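Local structure of iron-binding zinc finger CDGSH type domain-containing protein (Magnetospirillum magneticum, 3TBN) at residues P12-Y20 with Y67-K75. The protein binds two [2Fe-2S] clusters, one in each of its two CDGSH-type iron-sulfur domains. Residues are numbered along the deposited sequence; the frame is centred on the assembly and turned at random.
With FES (Fe2/s2 (inorganic) cluster), chain C.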
loop_
_atom_site.group_PDB
_atom_site.type_symbol
_atom_site.label_atom_id
_atom_site.label_comp_id
_atom_site.label_asym_id
_atom_site.label_seq_id
_atom_site.Cartn_x
_atom_site.Cartn_y
_atom_site.Cartn_z
ATOM N N PRO A 12 -7.086 -0.722 7.446
ATOM C CA PRO A 12 -5.734 -1.119 7.050
ATOM C C PRO A 12 -4.827 -1.180 8.273
ATOM O O PRO A 12 -5.070 -0.485 9.267
ATOM C CB PRO A 12 -5.291 0.016 6.117
ATOM C CG PRO A 12 -6.563 0.657 5.650
ATOM C CD PRO A 12 -7.511 0.530 6.803
ATOM N N VAL A 13 -3.804 -2.020 8.204
ATOM C CA VAL A 13 -2.719 -1.974 9.166
ATOM C C VAL A 13 -1.453 -1.525 8.457
ATOM O O VAL A 13 -1.299 -1.679 7.244
ATOM C CB VAL A 13 -2.479 -3.330 9.857
ATOM C CG1 VAL A 13 -3.686 -3.718 10.694
ATOM C CG2 VAL A 13 -2.148 -4.406 8.838
ATOM N N ILE A 14 -0.564 -0.930 9.232
ATOM C CA ILE A 14 0.765 -0.598 8.763
ATOM C C ILE A 14 1.517 -1.883 8.442
ATOM O O ILE A 14 1.525 -2.809 9.248
ATOM C CB ILE A 14 1.527 0.163 9.866
ATOM C CG1 ILE A 14 0.860 1.510 10.154
ATOM C CG2 ILE A 14 2.983 0.356 9.485
ATOM C CD1 ILE A 14 1.348 2.167 11.433
ATOM N N ALA A 15 2.134 -1.956 7.265
ATOM C CA ALA A 15 3.122 -3.002 7.022
ATOM C C ALA A 15 4.460 -2.533 7.590
ATOM O O ALA A 15 5.050 -3.198 8.435
ATOM C CB ALA A 15 3.227 -3.330 5.541
ATOM N N GLN A 16 4.916 -1.369 7.146
ATOM C CA GLN A 16 6.041 -0.680 7.775
ATOM C C GLN A 16 5.848 0.813 7.549
ATOM O O GLN A 16 5.215 1.210 6.573
ATOM C CB GLN A 16 7.376 -1.148 7.187
ATOM C CG GLN A 16 7.479 -0.921 5.693
ATOM C CD GLN A 16 8.807 -1.352 5.097
ATOM O OE1 GLN A 16 9.453 -2.288 5.572
ATOM N NE2 GLN A 16 9.211 -0.674 4.032
ATOM N N LYS A 17 6.370 1.639 8.456
ATOM C CA LYS A 17 6.270 3.089 8.307
ATOM C C LYS A 17 7.410 3.606 7.442
ATOM O O LYS A 17 8.233 4.416 7.874
ATOM C CB LYS A 17 6.249 3.779 9.670
ATOM C CG LYS A 17 4.992 3.470 10.461
ATOM C CD LYS A 17 4.761 4.471 11.571
ATOM C CE LYS A 17 5.841 4.367 12.620
ATOM N NZ LYS A 17 5.606 5.312 13.746
ATOM N N ALA A 18 7.436 3.116 6.208
ATOM C CA ALA A 18 8.461 3.461 5.236
ATOM C C ALA A 18 8.053 2.859 3.905
ATOM O O ALA A 18 7.389 1.821 3.864
ATOM C CB ALA A 18 9.810 2.911 5.665
ATOM N N PRO A 19 8.451 3.497 2.801
ATOM C CA PRO A 19 8.083 2.965 1.490
ATOM C C PRO A 19 8.825 1.682 1.126
ATOM O O PRO A 19 9.864 1.349 1.704
ATOM C CB PRO A 19 8.474 4.096 0.535
ATOM C CG PRO A 19 9.554 4.830 1.246
ATOM C CD PRO A 19 9.188 4.767 2.697
ATOM N N TYR A 20 8.260 0.974 0.156
ATOM C CA TYR A 20 8.881 -0.181 -0.466
ATOM C C TYR A 20 9.313 0.212 -1.874
ATOM O O TYR A 20 8.486 0.289 -2.782
ATOM C CB TYR A 20 7.880 -1.324 -0.572
ATOM C CG TYR A 20 7.546 -2.017 0.730
ATOM C CD1 TYR A 20 8.328 -3.063 1.195
ATOM C CD2 TYR A 20 6.432 -1.651 1.476
ATOM C CE1 TYR A 20 8.022 -3.718 2.377
ATOM C CE2 TYR A 20 6.116 -2.303 2.657
ATOM C CZ TYR A 20 6.910 -3.336 3.102
ATOM O OH TYR A 20 6.586 -3.979 4.275
ATOM N N TYR A 67 8.250 4.083 -5.346
ATOM C CA TYR A 67 8.259 3.970 -3.900
ATOM C C TYR A 67 6.829 3.736 -3.437
ATOM O O TYR A 67 6.062 4.674 -3.223
ATOM C CB TYR A 67 8.863 5.225 -3.270
ATOM C CG TYR A 67 10.339 5.347 -3.557
ATOM C CD1 TYR A 67 10.792 5.809 -4.784
ATOM C CD2 TYR A 67 11.279 4.970 -2.612
ATOM C CE1 TYR A 67 12.148 5.911 -5.055
ATOM C CE2 TYR A 67 12.637 5.066 -2.871
ATOM C CZ TYR A 67 13.063 5.536 -4.096
ATOM O OH TYR A 67 14.412 5.634 -4.356
ATOM N N PHE A 68 6.461 2.467 -3.330
ATOM C CA PHE A 68 5.119 2.097 -2.922
ATOM C C PHE A 68 4.929 2.336 -1.426
ATOM O O PHE A 68 5.841 2.142 -0.628
ATOM C CB PHE A 68 4.853 0.632 -3.257
ATOM C CG PHE A 68 4.682 0.365 -4.720
ATOM C CD1 PHE A 68 3.503 0.696 -5.366
ATOM C CD2 PHE A 68 5.692 -0.233 -5.449
ATOM C CE1 PHE A 68 3.339 0.436 -6.716
ATOM C CE2 PHE A 68 5.530 -0.495 -6.793
ATOM C CZ PHE A 68 4.355 -0.159 -7.426
ATOM N N CYS A 69 3.735 2.760 -1.049
ATOM C CA CYS A 69 3.435 3.042 0.345
ATOM C C CYS A 69 3.390 1.755 1.175
ATOM O O CYS A 69 2.704 0.795 0.820
ATOM C CB CYS A 69 2.110 3.799 0.428
ATOM S SG CYS A 69 1.460 4.054 2.096
ATOM N N GLY A 70 4.146 1.741 2.268
ATOM C CA GLY A 70 4.157 0.631 3.203
ATOM C C GLY A 70 3.254 0.828 4.412
ATOM O O GLY A 70 2.833 -0.148 5.033
ATOM N N CYS A 71 2.965 2.082 4.756
ATOM C CA CYS A 71 2.185 2.392 5.955
ATOM C C CYS A 71 0.685 2.287 5.706
ATOM O O CYS A 71 -0.098 2.185 6.654
ATOM C CB CYS A 71 2.532 3.791 6.488
ATOM S SG CYS A 71 1.898 5.184 5.510
ATOM N N LYS A 72 0.313 2.323 4.427
ATOM C CA LYS A 72 -1.062 2.218 3.928
ATOM C C LYS A 72 -1.915 3.466 4.184
ATOM O O LYS A 72 -3.120 3.455 3.937
ATOM C CB LYS A 72 -1.739 0.939 4.437
ATOM C CG LYS A 72 -0.881 -0.318 4.252
ATOM C CD LYS A 72 -0.266 -0.407 2.856
ATOM C CE LYS A 72 0.560 -1.677 2.683
ATOM N NZ LYS A 72 1.233 -1.724 1.352
ATOM N N ALA A 73 -1.274 4.548 4.619
ATOM C CA ALA A 73 -1.979 5.790 4.920
ATOM C C ALA A 73 -1.704 6.923 3.920
ATOM O O ALA A 73 -2.186 8.034 4.111
ATOM C CB ALA A 73 -1.648 6.246 6.335
ATOM N N SER A 74 -0.950 6.661 2.858
ATOM C CA SER A 74 -0.708 7.693 1.858
ATOM C C SER A 74 -2.016 8.312 1.385
ATOM O O SER A 74 -3.011 7.614 1.189
ATOM C CB SER A 74 0.021 7.113 0.657
ATOM O OG SER A 74 0.143 8.107 -0.343
ATOM N N LYS A 75 -2.003 9.625 1.177
ATOM C CA LYS A 75 -3.149 10.310 0.595
ATOM C C LYS A 75 -3.130 10.244 -0.933
ATOM O O LYS A 75 -4.056 10.717 -1.589
ATOM C CB LYS A 75 -3.200 11.768 1.061
ATOM C CG LYS A 75 -3.772 11.959 2.462
ATOM C CD LYS A 75 -2.768 11.610 3.545
ATOM C CE LYS A 75 -3.100 12.308 4.862
ATOM N NZ LYS A 75 -4.257 11.701 5.575
HETATM FE FE1 FES C . 5.231 6.768 2.950
HETATM FE FE2 FES C . 2.966 5.328 3.394
HETATM S S1 FES C . 5.066 4.588 3.408
HETATM S S2 FES C . 3.124 7.480 2.872
#
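Tyr67 sets its CB against Pro19 CB, 4.0 Å away, and Pro19 CG meets the edge of the Tyr67 ring. Phe68 and Tyr20 form a hydrogen-bonded pair where strands 64-68 and 20-24 run antiparallel. Tyr20 N gives a nearly straight bond to Phe68 O (2.8 Å, 167° at the hydrogen), and Phe68 N returns a more bent bond to Tyr20 O. The Phe68 ring turns on to pack against Phe43 and Tyr58. Cys69 SG and Cys71 SG both bind iron FE2 of the cluster at 2.4 Å. Between them, Gly70 N lies 3.2 Å from the bridging sulfide S1, with Ala18 and Pro19 also beside it. Gly70 CA packs between the Tyr20 ring edge, 3.6 Å from CE2, and Ala18 O, to which it makes a CA-H...O contact. Gly70 O accepts from Ala15 N (3.0 Å) and, well above the carbonyl plane, from Gln16 N. Gln16 NE2 in turn sits over the centre of one Tyr20 face. Lys72 CG touches Val13 O at 3.3 Å. A bend at chi2 (-46°) brings its chain back, and NZ bonds to Cys69 O (3.0 Å), to Cys33 O of the other cluster site and to Gln41 OE1. Without the amine, as with an alanine in its place, these acceptors would probably lose their shared donor and the link between the two cluster sites would loosen. Cys80 and His84 complete the site, consistent with the three-cysteine, one-histidine ligation of CDGSH proteins.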